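Local coordinates for transglutaminase-like domain-containing protein (Streptococcus suis, PDB 4XZ7) that probably cross-links proteins as a secreted transglutaminase and serves the pathogen as an antiphagocytic virulence factor, this chain being its N-terminal part with the transglutaminase-like core, at residues V90-E95 against I122-K127; N100-L105 against H161-D166; H295-V300 against T308-G313; Y339-A344 against M355-N360. All blocks are in the same frame, centred on the assembly; numbering follows the deposited sequence.

The four contacts fall into two groups at opposite ends of an elongated chain. Contacts 1 and 2 come first in sequence and share the mixed sheet in which strands 121-124 and 157-167 are neighbours; their centres lie about 13 Å apart, their segments alternate along the chain, and the two touch, Ile122 N lying against His161 O. Contacts 3 and 4 follow in series, about 12 Å apart between centres, on the five-stranded sheet of the transglutaminase-like region, where Asp310 OD1 and Tyr339 OH join them. Between contacts 1 and 3 the centres are about 63 Å apart. The sheet of contacts 1 and 2 is thus built well away from the His295-Asp310 pair, while contact 2 borders the second subunit.

Contact 1. Residues V90-E95 against I122-K127; sequences VIAHNE and IHALFK
A parallel pairing of strands 90-91 and 121-124 adds an edge strand to the mixed sheet that also contains strand 157-167, Val90 lying beside Ile122 and Ile91 beside His123. Two backbone bonds carry it: His123 N donates to Val90 O (2.9 Å), and Ala92 N to His123 O (2.9 Å). Val90 and Ile122 share one face of the sheet, where Val90 CG2 rests on Ile122 CG1 at 3.8 Å; Ile91 and His123 occupy the other. The imidazole of His123 is fixed at both nitrogens, ND1 by Ser160 and NE2 by Asp89. Past Ala92 the chains part, and a water bridges them, donating to Ala92 O and accepting from Leu125 N. The Phe126 ring then closes the far end. With chi1 at 52°, its CG sits between the backbone N and the carbonyl carbon, which turns the ring back toward the 90-95 segment. Ala124 CB lies over the centre of one face and Glu95 CG over the other, in a CH-pi contact 4.1 Å from the centroid. Bent at chi2, Glu95 lays its carboxylate nearly flat on that same ring, the planes 11° apart, with OE2 4.0 Å from Phe126 CG.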
loop_
_atom_site.group_PDB
_atom_site.type_symbol
_atom_site.label_atom_id
_atom_site.label_comp_id
_atom_site.label_asym_id
_atom_site.label_seq_id
_atom_site.Cartn_x
_atom_site.Cartn_y
_atom_site.Cartn_z
ATOM N N VAL B 90 -4.590 -21.459 -17.222
ATOM C CA VAL B 90 -4.419 -22.409 -18.308
ATOM C C VAL B 90 -5.232 -23.695 -18.106
ATOM O O VAL B 90 -5.523 -24.130 -16.983
ATOM C CB VAL B 90 -2.924 -22.756 -18.537
ATOM C CG1 VAL B 90 -2.019 -21.593 -18.091
ATOM C CG2 VAL B 90 -2.548 -24.049 -17.869
ATOM N N ILE B 91 -5.641 -24.276 -19.224
ATOM C CA ILE B 91 -6.329 -25.550 -19.201
ATOM C C ILE B 91 -5.414 -26.645 -19.742
ATOM O O ILE B 91 -4.995 -26.579 -20.888
ATOM C CB ILE B 91 -7.605 -25.503 -20.028
ATOM C CG1 ILE B 91 -8.599 -24.521 -19.395
ATOM C CG2 ILE B 91 -8.183 -26.927 -20.174
ATOM C CD1 ILE B 91 -9.920 -24.455 -20.099
ATOM N N ALA B 92 -5.100 -27.637 -18.914
ATOM C CA ALA B 92 -4.245 -28.734 -19.355
ATOM C C ALA B 92 -5.004 -29.630 -20.313
ATOM O O ALA B 92 -6.122 -30.056 -20.027
ATOM C CB ALA B 92 -3.737 -29.541 -18.171
ATOM N N HIS B 93 -4.379 -29.929 -21.445
ATOM C CA HIS B 93 -5.033 -30.681 -22.504
ATOM C C HIS B 93 -5.102 -32.153 -22.157
ATOM O O HIS B 93 -6.131 -32.790 -22.355
ATOM C CB HIS B 93 -4.296 -30.463 -23.822
ATOM C CG HIS B 93 -4.157 -29.021 -24.191
ATOM N ND1 HIS B 93 -5.106 -28.076 -23.859
ATOM C CD2 HIS B 93 -3.176 -28.354 -24.845
ATOM C CE1 HIS B 93 -4.720 -26.893 -24.301
ATOM N NE2 HIS B 93 -3.553 -27.033 -24.905
ATOM N N ASN B 94 -3.998 -32.677 -21.631
ATOM C CA ASN B 94 -3.912 -34.057 -21.177
ATOM C C ASN B 94 -2.982 -34.148 -19.966
ATOM O O ASN B 94 -2.453 -33.135 -19.511
ATOM C CB ASN B 94 -3.427 -34.985 -22.314
ATOM C CG ASN B 94 -2.146 -34.503 -22.968
ATOM O OD1 ASN B 94 -1.391 -33.706 -22.403
ATOM N ND2 ASN B 94 -1.892 -34.994 -24.180
ATOM N N GLU B 95 -2.793 -35.353 -19.444
ATOM C CA GLU B 95 -1.944 -35.550 -18.270
ATOM C C GLU B 95 -0.507 -35.084 -18.515
ATOM O O GLU B 95 0.088 -34.412 -17.680
ATOM C CB GLU B 95 -1.942 -37.018 -17.856
ATOM C CG GLU B 95 -3.280 -37.529 -17.319
ATOM C CD GLU B 95 -4.290 -37.845 -18.413
ATOM O OE1 GLU B 95 -4.028 -37.537 -19.602
ATOM O OE2 GLU B 95 -5.351 -38.410 -18.075
ATOM N N ILE B 122 -4.671 -23.524 -12.815
ATOM C CA ILE B 122 -4.642 -24.499 -13.900
ATOM C C ILE B 122 -5.857 -25.400 -13.704
ATOM O O ILE B 122 -6.265 -25.662 -12.558
ATOM C CB ILE B 122 -3.311 -25.320 -13.917
ATOM C CG1 ILE B 122 -3.325 -26.406 -14.988
ATOM C CG2 ILE B 122 -3.025 -25.967 -12.559
ATOM C CD1 ILE B 122 -1.932 -26.900 -15.327
ATOM N N HIS B 123 -6.451 -25.839 -14.810
ATOM C CA HIS B 123 -7.674 -26.633 -14.764
ATOM C C HIS B 123 -7.567 -27.856 -15.668
ATOM O O HIS B 123 -6.789 -27.877 -16.619
ATOM C CB HIS B 123 -8.893 -25.803 -15.187
ATOM C CG HIS B 123 -8.889 -24.398 -14.669
ATOM N ND1 HIS B 123 -9.420 -24.049 -13.444
ATOM C CD2 HIS B 123 -8.435 -23.248 -15.223
ATOM C CE1 HIS B 123 -9.285 -22.748 -13.265
ATOM N NE2 HIS B 123 -8.684 -22.238 -14.330
ATOM N N ALA B 124 -8.364 -28.872 -15.390
ATOM C CA ALA B 124 -8.284 -30.080 -16.193
ATOM C C ALA B 124 -9.549 -30.901 -16.034
ATOM O O ALA B 124 -10.198 -30.850 -14.986
ATOM C CB ALA B 124 -7.052 -30.900 -15.811
ATOM N N LEU B 125 -9.904 -31.647 -17.080
ATOM C CA LEU B 125 -11.071 -32.525 -17.026
ATOM C C LEU B 125 -10.767 -33.847 -16.329
ATOM O O LEU B 125 -11.658 -34.681 -16.132
ATOM C CB LEU B 125 -11.604 -32.788 -18.435
ATOM C CG LEU B 125 -12.198 -31.545 -19.104
ATOM C CD1 LEU B 125 -12.505 -31.843 -20.558
ATOM C CD2 LEU B 125 -13.434 -31.048 -18.375
ATOM N N PHE B 126 -9.507 -34.040 -15.960
ATOM C CA PHE B 126 -9.120 -35.178 -15.134
ATOM C C PHE B 126 -8.702 -34.637 -13.779
ATOM O O PHE B 126 -8.407 -33.454 -13.641
ATOM C CB PHE B 126 -7.994 -35.988 -15.786
ATOM C CG PHE B 126 -6.816 -35.156 -16.202
ATOM C CD1 PHE B 126 -5.782 -34.896 -15.312
ATOM C CD2 PHE B 126 -6.742 -34.630 -17.473
ATOM C CE1 PHE B 126 -4.702 -34.120 -15.691
ATOM C CE2 PHE B 126 -5.667 -33.859 -17.854
ATOM C CZ PHE B 126 -4.648 -33.599 -16.963
ATOM N N LYS B 127 -8.668 -35.505 -12.784
ATOM C CA LYS B 127 -8.456 -35.070 -11.413
ATOM C C LYS B 127 -7.059 -34.533 -11.215
ATOM O O LYS B 127 -6.067 -35.221 -11.465
ATOM C CB LYS B 127 -8.703 -36.209 -10.435
ATOM C CG LYS B 127 -8.470 -35.810 -8.996
ATOM C CD LYS B 127 -9.069 -36.841 -8.045
ATOM C CE LYS B 127 -8.819 -36.440 -6.603
ATOM N NZ LYS B 127 -9.323 -37.468 -5.671
HETATM O O HOH W 1 -8.305 -31.406 -19.603
#

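Contact 2. Residues N100-L105 against H161-D166; sequences NQMREL and HGLTVD
Met102 laps against the edge of the His161 imidazole, a Met-aromatic contact that packs the end of helix 95-101 against strand 157-167 of the mixed sheet that also holds strand 121-124. Its chain folds twice, at chi2 (-52°) and chi3 (-59°), and this brings both sulfur and methyl to one corner of the ring: CE is 3.8 Å from His161 CE1, and SD is 4.0 Å from the same CE1. SD of Met102 is 5.1 Å from the ring centroid and 86° off the normal, hence almost in the ring plane. The imidazole is held in its turn. Its ND1 donates to Gly162 O at 2.7 Å, approaching from above the carbonyl plane, while NE2 is bonded to Tyr98 OH of the same helix. Beside it Leu163 extends CD1 into the angle between two side chains, 3.8 Å from Met102 SD and 4.1 Å from Gln101 CG. The amide of Gln101 is directed elsewhere, its OE1 to Arg106. Farther along the strand Leu105 and Val165 pack together, with Leu138 of helix 132-140 against both. Phe376 of the second subunit packs on Leu105, so this end of the contact borders the dimer interface. Within the pair itself, the tip of Leu105 comes against one branch of Val165, CD2 to CG1 at 4.3 Å.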
loop_
_atom_site.group_PDB
_atom_site.type_symbol
_atom_site.label_atom_id
_atom_site.label_comp_id
_atom_site.label_asym_id
_atom_site.label_seq_id
_atom_site.Cartn_x
_atom_site.Cartn_y
_atom_site.Cartn_z
ATOM N N ASN B 100 4.023 -31.508 -17.388
ATOM C CA ASN B 100 4.967 -30.520 -17.882
ATOM C C ASN B 100 4.795 -29.206 -17.131
ATOM O O ASN B 100 5.765 -28.580 -16.706
ATOM C CB ASN B 100 4.783 -30.289 -19.378
ATOM C CG ASN B 100 5.137 -31.503 -20.203
ATOM O OD1 ASN B 100 5.945 -32.337 -19.787
ATOM N ND2 ASN B 100 4.536 -31.610 -21.384
ATOM N N GLN B 101 3.545 -28.809 -16.951
ATOM C CA GLN B 101 3.221 -27.507 -16.393
ATOM C C GLN B 101 3.588 -27.366 -14.902
ATOM O O GLN B 101 3.924 -26.277 -14.438
ATOM C CB GLN B 101 1.732 -27.244 -16.599
ATOM C CG GLN B 101 1.387 -25.806 -16.815
ATOM C CD GLN B 101 1.416 -25.430 -18.266
ATOM O OE1 GLN B 101 1.518 -24.258 -18.608
ATOM N NE2 GLN B 101 1.313 -26.424 -19.137
ATOM N N MET B 102 3.513 -28.469 -14.162
ATOM C CA MET B 102 3.776 -28.473 -12.725
ATOM C C MET B 102 5.196 -28.941 -12.358
ATOM O O MET B 102 5.498 -29.159 -11.177
ATOM C CB MET B 102 2.750 -29.370 -12.006
ATOM C CG MET B 102 1.297 -28.988 -12.235
ATOM S SD MET B 102 0.998 -27.251 -11.878
ATOM C CE MET B 102 1.505 -27.190 -10.165
ATOM N N ARG B 103 6.065 -29.104 -13.353
ATOM C CA ARG B 103 7.407 -29.636 -13.093
ATOM C C ARG B 103 8.232 -28.726 -12.182
ATOM O O ARG B 103 8.961 -29.176 -11.300
ATOM C CB ARG B 103 8.164 -29.859 -14.407
ATOM C CG ARG B 103 9.360 -30.780 -14.258
ATOM C CD ARG B 103 10.060 -31.022 -15.590
ATOM N NE ARG B 103 9.113 -31.249 -16.680
ATOM C CZ ARG B 103 8.427 -32.376 -16.863
ATOM N NH1 ARG B 103 7.595 -32.481 -17.891
ATOM N NH2 ARG B 103 8.562 -33.394 -16.022
ATOM N N GLU B 104 8.100 -27.433 -12.415
ATOM C CA GLU B 104 8.863 -26.439 -11.690
ATOM C C GLU B 104 7.860 -25.442 -11.145
ATOM O O GLU B 104 6.889 -25.117 -11.822
ATOM C CB GLU B 104 9.897 -25.776 -12.620
ATOM C CG GLU B 104 10.533 -24.472 -12.126
ATOM C CD GLU B 104 11.719 -24.022 -12.999
ATOM O OE1 GLU B 104 11.940 -22.794 -13.153
ATOM O OE2 GLU B 104 12.439 -24.904 -13.525
ATOM N N LEU B 105 8.063 -24.990 -9.915
ATOM C CA LEU B 105 7.228 -23.926 -9.371
ATOM C C LEU B 105 7.204 -22.761 -10.352
ATOM O O LEU B 105 8.239 -22.387 -10.900
ATOM C CB LEU B 105 7.747 -23.445 -8.021
ATOM C CG LEU B 105 7.760 -24.362 -6.806
ATOM C CD1 LEU B 105 8.069 -23.488 -5.601
ATOM C CD2 LEU B 105 6.428 -25.073 -6.618
ATOM N N HIS B 161 -6.629 -25.858 -9.536
ATOM C CA HIS B 161 -5.833 -25.448 -8.373
ATOM C C HIS B 161 -4.809 -24.407 -8.809
ATOM O O HIS B 161 -4.648 -24.149 -9.996
ATOM C CB HIS B 161 -5.154 -26.651 -7.685
ATOM C CG HIS B 161 -4.140 -27.366 -8.540
ATOM N ND1 HIS B 161 -2.979 -26.765 -8.977
ATOM C CD2 HIS B 161 -4.096 -28.641 -9.001
ATOM C CE1 HIS B 161 -2.273 -27.629 -9.693
ATOM N NE2 HIS B 161 -2.933 -28.772 -9.734
ATOM N N GLY B 162 -4.134 -23.805 -7.837
ATOM C CA GLY B 162 -3.160 -22.773 -8.113
ATOM C C GLY B 162 -2.109 -23.221 -9.098
ATOM O O GLY B 162 -1.665 -24.369 -9.061
ATOM N N LEU B 163 -1.743 -22.316 -10.000
ATOM C CA LEU B 163 -0.640 -22.545 -10.914
ATOM C C LEU B 163 0.567 -21.719 -10.475
ATOM O O LEU B 163 1.663 -22.245 -10.375
ATOM C CB LEU B 163 -1.023 -22.195 -12.358
ATOM C CG LEU B 163 0.090 -22.371 -13.398
ATOM C CD1 LEU B 163 0.709 -23.768 -13.316
ATOM C CD2 LEU B 163 -0.442 -22.126 -14.792
ATOM N N THR B 164 0.361 -20.429 -10.208
ATOM C CA THR B 164 1.462 -19.583 -9.747
ATOM C C THR B 164 1.582 -19.614 -8.226
ATOM O O THR B 164 0.587 -19.758 -7.507
ATOM C CB THR B 164 1.294 -18.115 -10.175
ATOM O OG1 THR B 164 0.052 -17.643 -9.666
ATOM C CG2 THR B 164 1.303 -17.974 -11.713
ATOM N N VAL B 165 2.813 -19.477 -7.753
ATOM C CA VAL B 165 3.073 -19.332 -6.335
ATOM C C VAL B 165 3.496 -17.888 -6.075
ATOM O O VAL B 165 4.040 -17.218 -6.960
ATOM C CB VAL B 165 4.158 -20.332 -5.845
ATOM C CG1 VAL B 165 3.720 -21.751 -6.143
ATOM C CG2 VAL B 165 5.484 -20.059 -6.501
ATOM N N ASP B 166 3.205 -17.404 -4.876
ATOM C CA ASP B 166 3.541 -16.039 -4.509
ATOM C C ASP B 166 3.659 -15.999 -2.999
ATOM O O ASP B 166 3.334 -16.978 -2.311
ATOM C CB ASP B 166 2.466 -15.056 -4.991
ATOM C CG ASP B 166 2.991 -13.633 -5.170
ATOM O OD1 ASP B 166 4.112 -13.325 -4.708
ATOM O OD2 ASP B 166 2.262 -12.817 -5.772
#

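Contact 3. Residues H295-V300 against T308-G313; sequences HATARV and TIDGTG
Torsions near -165° at chi1 set CG of His295 and of Asp310 anti to their backbone nitrogens, and the two side chains meet across the beta hairpin of strands 294-302 and 305-309 in the transglutaminase-like core. His295 NE2 donates to Asp310 OD2 at 3.0 Å in a nearly straight bond (175°). OD2 lies in the imidazole plane and is met on its syn side, but with NE2 29° out of the carboxylate plane; ring and carboxylate are well turned from each other. Thr312 N reaches the same OD2 from the opposite face of the carboxylate, making an Asx turn, and Tyr339 OH binds OD1; the acid is thus fixed by several donors. Cys264 of helix 264-277 packs on His295, a Cys-His-Asp grouping consistent with the catalytic triad of transglutaminases and related cysteine peptidases. A water links Ala296 O to Thr312 OG1 nearby. Along the hairpin, Ala298 and Ile309 form the antiparallel hydrogen-bonded pair, with Ile309 N donating to Ala298 O at 2.9 Å, and Val300 CG2 packs on Ile309 CG1 at 3.6 Å. Thr297 OG1 is buried without a polar partner. Across the next pair Arg299 grips Thr308 side-on with its guanidinium, whose NH2 is salt-bridged to Glu362: NE at 3.2 Å and NH1 at 3.0 Å both donate to Thr308 OG1.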
loop_
_atom_site.group_PDB
_atom_site.type_symbol
_atom_site.label_atom_id
_atom_site.label_comp_id
_atom_site.label_asym_id
_atom_site.label_seq_id
_atom_site.Cartn_x
_atom_site.Cartn_y
_atom_site.Cartn_z
ATOM N N HIS B 295 -2.557 18.843 17.411
ATOM C CA HIS B 295 -3.956 18.983 17.072
ATOM C C HIS B 295 -4.112 19.895 15.864
ATOM O O HIS B 295 -3.148 20.546 15.421
ATOM C CB HIS B 295 -4.738 19.520 18.283
ATOM C CG HIS B 295 -6.225 19.375 18.165
ATOM N ND1 HIS B 295 -6.849 18.146 18.070
ATOM C CD2 HIS B 295 -7.213 20.303 18.132
ATOM C CE1 HIS B 295 -8.158 18.328 17.989
ATOM N NE2 HIS B 295 -8.402 19.625 18.018
ATOM N N ALA B 296 -5.328 19.942 15.330
ATOM C CA ALA B 296 -5.634 20.785 14.174
ATOM C C ALA B 296 -7.007 21.413 14.307
ATOM O O ALA B 296 -7.929 20.804 14.859
ATOM C CB ALA B 296 -5.550 19.986 12.891
ATOM N N THR B 297 -7.135 22.644 13.819
ATOM C CA THR B 297 -8.380 23.396 13.919
ATOM C C THR B 297 -8.553 24.231 12.649
ATOM O O THR B 297 -7.637 24.291 11.831
ATOM C CB THR B 297 -8.390 24.350 15.151
ATOM O OG1 THR B 297 -7.304 25.282 15.040
ATOM C CG2 THR B 297 -8.255 23.578 16.467
ATOM N N ALA B 298 -9.702 24.887 12.482
ATOM C CA ALA B 298 -9.815 25.873 11.411
ATOM C C ALA B 298 -9.660 27.276 11.975
ATOM O O ALA B 298 -9.986 27.528 13.134
ATOM C CB ALA B 298 -11.133 25.759 10.684
ATOM N N ARG B 299 -9.136 28.172 11.150
ATOM C CA ARG B 299 -9.218 29.598 11.397
ATOM C C ARG B 299 -10.239 30.138 10.432
ATOM O O ARG B 299 -10.187 29.808 9.243
ATOM C CB ARG B 299 -7.880 30.265 11.198
ATOM C CG ARG B 299 -6.942 30.054 12.353
ATOM C CD ARG B 299 -6.439 31.387 12.838
ATOM N NE ARG B 299 -6.911 31.684 14.171
ATOM C CZ ARG B 299 -6.863 32.881 14.738
ATOM N NH1 ARG B 299 -7.325 33.020 15.963
ATOM N NH2 ARG B 299 -6.367 33.929 14.087
ATOM N N VAL B 300 -11.193 30.912 10.955
ATOM C CA VAL B 300 -12.323 31.416 10.176
ATOM C C VAL B 300 -12.503 32.899 10.428
ATOM O O VAL B 300 -12.376 33.353 11.562
ATOM C CB VAL B 300 -13.651 30.714 10.534
ATOM C CG1 VAL B 300 -14.627 30.796 9.370
ATOM C CG2 VAL B 300 -13.414 29.274 10.910
ATOM N N THR B 308 -10.185 31.035 16.062
ATOM C CA THR B 308 -9.884 29.607 16.069
ATOM C C THR B 308 -11.144 28.815 16.417
ATOM O O THR B 308 -11.777 29.040 17.458
ATOM C CB THR B 308 -8.765 29.257 17.056
ATOM O OG1 THR B 308 -7.711 30.215 16.929
ATOM C CG2 THR B 308 -8.220 27.865 16.766
ATOM N N ILE B 309 -11.517 27.922 15.510
ATOM C CA ILE B 309 -12.645 27.024 15.674
ATOM C C ILE B 309 -12.179 25.567 15.708
ATOM O O ILE B 309 -11.656 25.050 14.707
ATOM C CB ILE B 309 -13.665 27.195 14.540
ATOM C CG1 ILE B 309 -14.088 28.657 14.436
ATOM C CG2 ILE B 309 -14.864 26.275 14.767
ATOM C CD1 ILE B 309 -14.874 29.149 15.656
ATOM N N ASP B 310 -12.329 24.945 16.883
ATOM C CA ASP B 310 -12.025 23.527 17.112
ATOM C C ASP B 310 -13.290 22.693 16.918
ATOM O O ASP B 310 -14.195 22.736 17.757
ATOM C CB ASP B 310 -11.483 23.308 18.527
ATOM C CG ASP B 310 -10.796 21.957 18.698
ATOM O OD1 ASP B 310 -9.999 21.842 19.648
ATOM O OD2 ASP B 310 -11.028 21.019 17.895
ATOM N N GLY B 311 -13.362 21.953 15.819
ATOM C CA GLY B 311 -14.554 21.199 15.487
ATOM C C GLY B 311 -14.604 19.865 16.203
ATOM O O GLY B 311 -15.550 19.090 16.041
ATOM N N THR B 312 -13.572 19.587 16.993
ATOM C CA THR B 312 -13.521 18.344 17.744
ATOM C C THR B 312 -13.244 18.631 19.227
ATOM O O THR B 312 -12.290 18.111 19.813
ATOM C CB THR B 312 -12.454 17.386 17.159
ATOM O OG1 THR B 312 -11.195 18.061 17.087
ATOM C CG2 THR B 312 -12.834 16.958 15.739
ATOM N N GLY B 313 -14.103 19.443 19.833
ATOM C CA GLY B 313 -13.895 19.904 21.189
ATOM C C GLY B 313 -14.330 18.944 22.285
ATOM O O GLY B 313 -14.486 19.361 23.430
HETATM O O HOH W 2 -10.490 19.930 14.931
#

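Contact 4. Residues Y339-A344 against M355-N360; sequences YDVVEA and MIIDSN
Met355 lays its bent side chain over one face of the Tyr339 ring, where parallel strands 340-343 and 354-357 form one edge of the five-stranded sheet of the transglutaminase-like region. Turns at chi2 and chi3 fold the thioether along the ring: CG lies over the face, offset toward the rim and 4.1 Å from the centroid, while CE reaches Tyr339 CE1 at 3.6 Å. The sulfur stands farther above that face, a Met-aromatic contact. The phenol hydroxyl continues to Asp310. On the same side of the sheet, Ile357 sets its CG2 and CD1 against Val341 CB, CG2 also coming 4.0 Å from Val341 CG1; on the other side Ile356 CG2 fills the hollow beside Ala344 CA. Backbone bonds form the rungs of the parallel ladder, among them Val342 N to Met355 O and Ala344 N to Ile357 O, the latter 2.8 Å. Beyond the strands, Glu343 curls at chi2 and lays its carboxylate against the first turn of helix 359-365. Both of its oxygens use the syn lone pair, the side facing the other oxygen: Ser359 OG donates to OE1, and Ser359 N donates to OE2 at 2.9 Å with a bond angle of 170°.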
loop_
_atom_site.group_PDB
_atom_site.type_symbol
_atom_site.label_atom_id
_atom_site.label_comp_id
_atom_site.label_asym_id
_atom_site.label_seq_id
_atom_site.Cartn_x
_atom_site.Cartn_y
_atom_site.Cartn_z
ATOM N N TYR B 339 -7.676 28.981 21.931
ATOM C CA TYR B 339 -6.252 28.721 21.722
ATOM C C TYR B 339 -5.403 29.982 21.784
ATOM O O TYR B 339 -5.827 31.050 21.347
ATOM C CB TYR B 339 -6.029 28.043 20.369
ATOM C CG TYR B 339 -6.388 26.587 20.378
ATOM C CD1 TYR B 339 -5.420 25.612 20.623
ATOM C CD2 TYR B 339 -7.700 26.178 20.161
ATOM C CE1 TYR B 339 -5.757 24.276 20.643
ATOM C CE2 TYR B 339 -8.047 24.844 20.179
ATOM C CZ TYR B 339 -7.080 23.897 20.419
ATOM O OH TYR B 339 -7.437 22.564 20.423
ATOM N N ASP B 340 -4.190 29.851 22.309
ATOM C CA ASP B 340 -3.186 30.885 22.111
ATOM C C ASP B 340 -2.709 30.775 20.675
ATOM O O ASP B 340 -2.782 29.707 20.075
ATOM C CB ASP B 340 -2.018 30.731 23.083
ATOM C CG ASP B 340 -2.398 31.076 24.499
ATOM O OD1 ASP B 340 -3.289 31.928 24.677
ATOM O OD2 ASP B 340 -1.809 30.493 25.430
ATOM N N VAL B 341 -2.240 31.876 20.106
ATOM C CA VAL B 341 -1.753 31.820 18.738
ATOM C C VAL B 341 -0.254 32.027 18.690
ATOM O O VAL B 341 0.304 32.829 19.440
ATOM C CB VAL B 341 -2.435 32.854 17.855
ATOM C CG1 VAL B 341 -3.911 32.551 17.775
ATOM C CG2 VAL B 341 -2.197 34.253 18.414
ATOM N N VAL B 342 0.386 31.273 17.811
ATOM C CA VAL B 342 1.818 31.360 17.601
ATOM C C VAL B 342 2.009 31.756 16.158
ATOM O O VAL B 342 1.376 31.186 15.276
ATOM C CB VAL B 342 2.526 30.015 17.906
ATOM C CG1 VAL B 342 3.945 29.983 17.340
ATOM C CG2 VAL B 342 2.526 29.752 19.393
ATOM N N GLU B 343 2.863 32.744 15.909
ATOM C CA GLU B 343 3.065 33.223 14.546
ATOM C C GLU B 343 3.943 32.276 13.743
ATOM O O GLU B 343 4.957 31.794 14.243
ATOM C CB GLU B 343 3.681 34.615 14.553
ATOM C CG GLU B 343 3.638 35.257 13.198
ATOM C CD GLU B 343 2.225 35.541 12.763
ATOM O OE1 GLU B 343 1.400 35.840 13.647
ATOM O OE2 GLU B 343 1.934 35.462 11.552
ATOM N N ALA B 344 3.541 32.009 12.502
ATOM C CA ALA B 344 4.310 31.159 11.592
ATOM C C ALA B 344 5.758 31.633 11.499
ATOM O O ALA B 344 6.016 32.805 11.236
ATOM C CB ALA B 344 3.667 31.147 10.203
ATOM N N MET B 355 -2.248 27.304 18.404
ATOM C CA MET B 355 -2.366 27.020 16.981
ATOM C C MET B 355 -1.373 27.915 16.253
ATOM O O MET B 355 -1.256 29.103 16.573
ATOM C CB MET B 355 -3.796 27.264 16.474
ATOM C CG MET B 355 -4.759 26.155 16.889
ATOM S SD MET B 355 -4.299 24.613 16.075
ATOM C CE MET B 355 -4.650 23.378 17.320
ATOM N N ILE B 356 -0.648 27.344 15.299
ATOM C CA ILE B 356 0.323 28.097 14.515
ATOM C C ILE B 356 -0.365 28.795 13.344
ATOM O O ILE B 356 -0.717 28.165 12.356
ATOM C CB ILE B 356 1.460 27.175 14.002
ATOM C CG1 ILE B 356 2.166 26.523 15.196
ATOM C CG2 ILE B 356 2.438 27.966 13.133
ATOM C CD1 ILE B 356 3.298 25.567 14.842
ATOM N N ILE B 357 -0.566 30.100 13.460
ATOM C CA ILE B 357 -1.315 30.830 12.442
ATOM C C ILE B 357 -0.383 31.647 11.549
ATOM O O ILE B 357 0.791 31.826 11.866
ATOM C CB ILE B 357 -2.362 31.758 13.078
ATOM C CG1 ILE B 357 -1.704 33.027 13.620
ATOM C CG2 ILE B 357 -3.106 31.044 14.213
ATOM C CD1 ILE B 357 -2.705 34.104 14.019
ATOM N N ASP B 358 -0.907 32.138 10.436
ATOM C CA ASP B 358 -0.134 32.987 9.531
ATOM C C ASP B 358 -0.885 34.306 9.290
ATOM O O ASP B 358 -1.812 34.384 8.473
ATOM C CB ASP B 358 0.150 32.243 8.216
ATOM C CG ASP B 358 0.795 33.136 7.136
ATOM O OD1 ASP B 358 1.317 34.236 7.446
ATOM O OD2 ASP B 358 0.780 32.716 5.959
ATOM N N SER B 359 -0.474 35.346 10.006
ATOM C CA SER B 359 -1.229 36.590 10.038
ATOM C C SER B 359 -1.224 37.314 8.700
ATOM O O SER B 359 -2.173 38.024 8.367
ATOM C CB SER B 359 -0.678 37.509 11.129
ATOM O OG SER B 359 -0.570 36.819 12.368
ATOM N N ASN B 360 -0.152 37.144 7.936
ATOM C CA ASN B 360 -0.068 37.769 6.623
ATOM C C ASN B 360 -1.120 37.154 5.721
ATOM O O ASN B 360 -1.861 37.858 5.026
ATOM C CB ASN B 360 1.331 37.600 6.028
ATOM C CG ASN B 360 2.414 38.160 6.929
ATOM O OD1 ASN B 360 2.284 39.263 7.463
ATOM N ND2 ASN B 360 3.483 37.393 7.120
#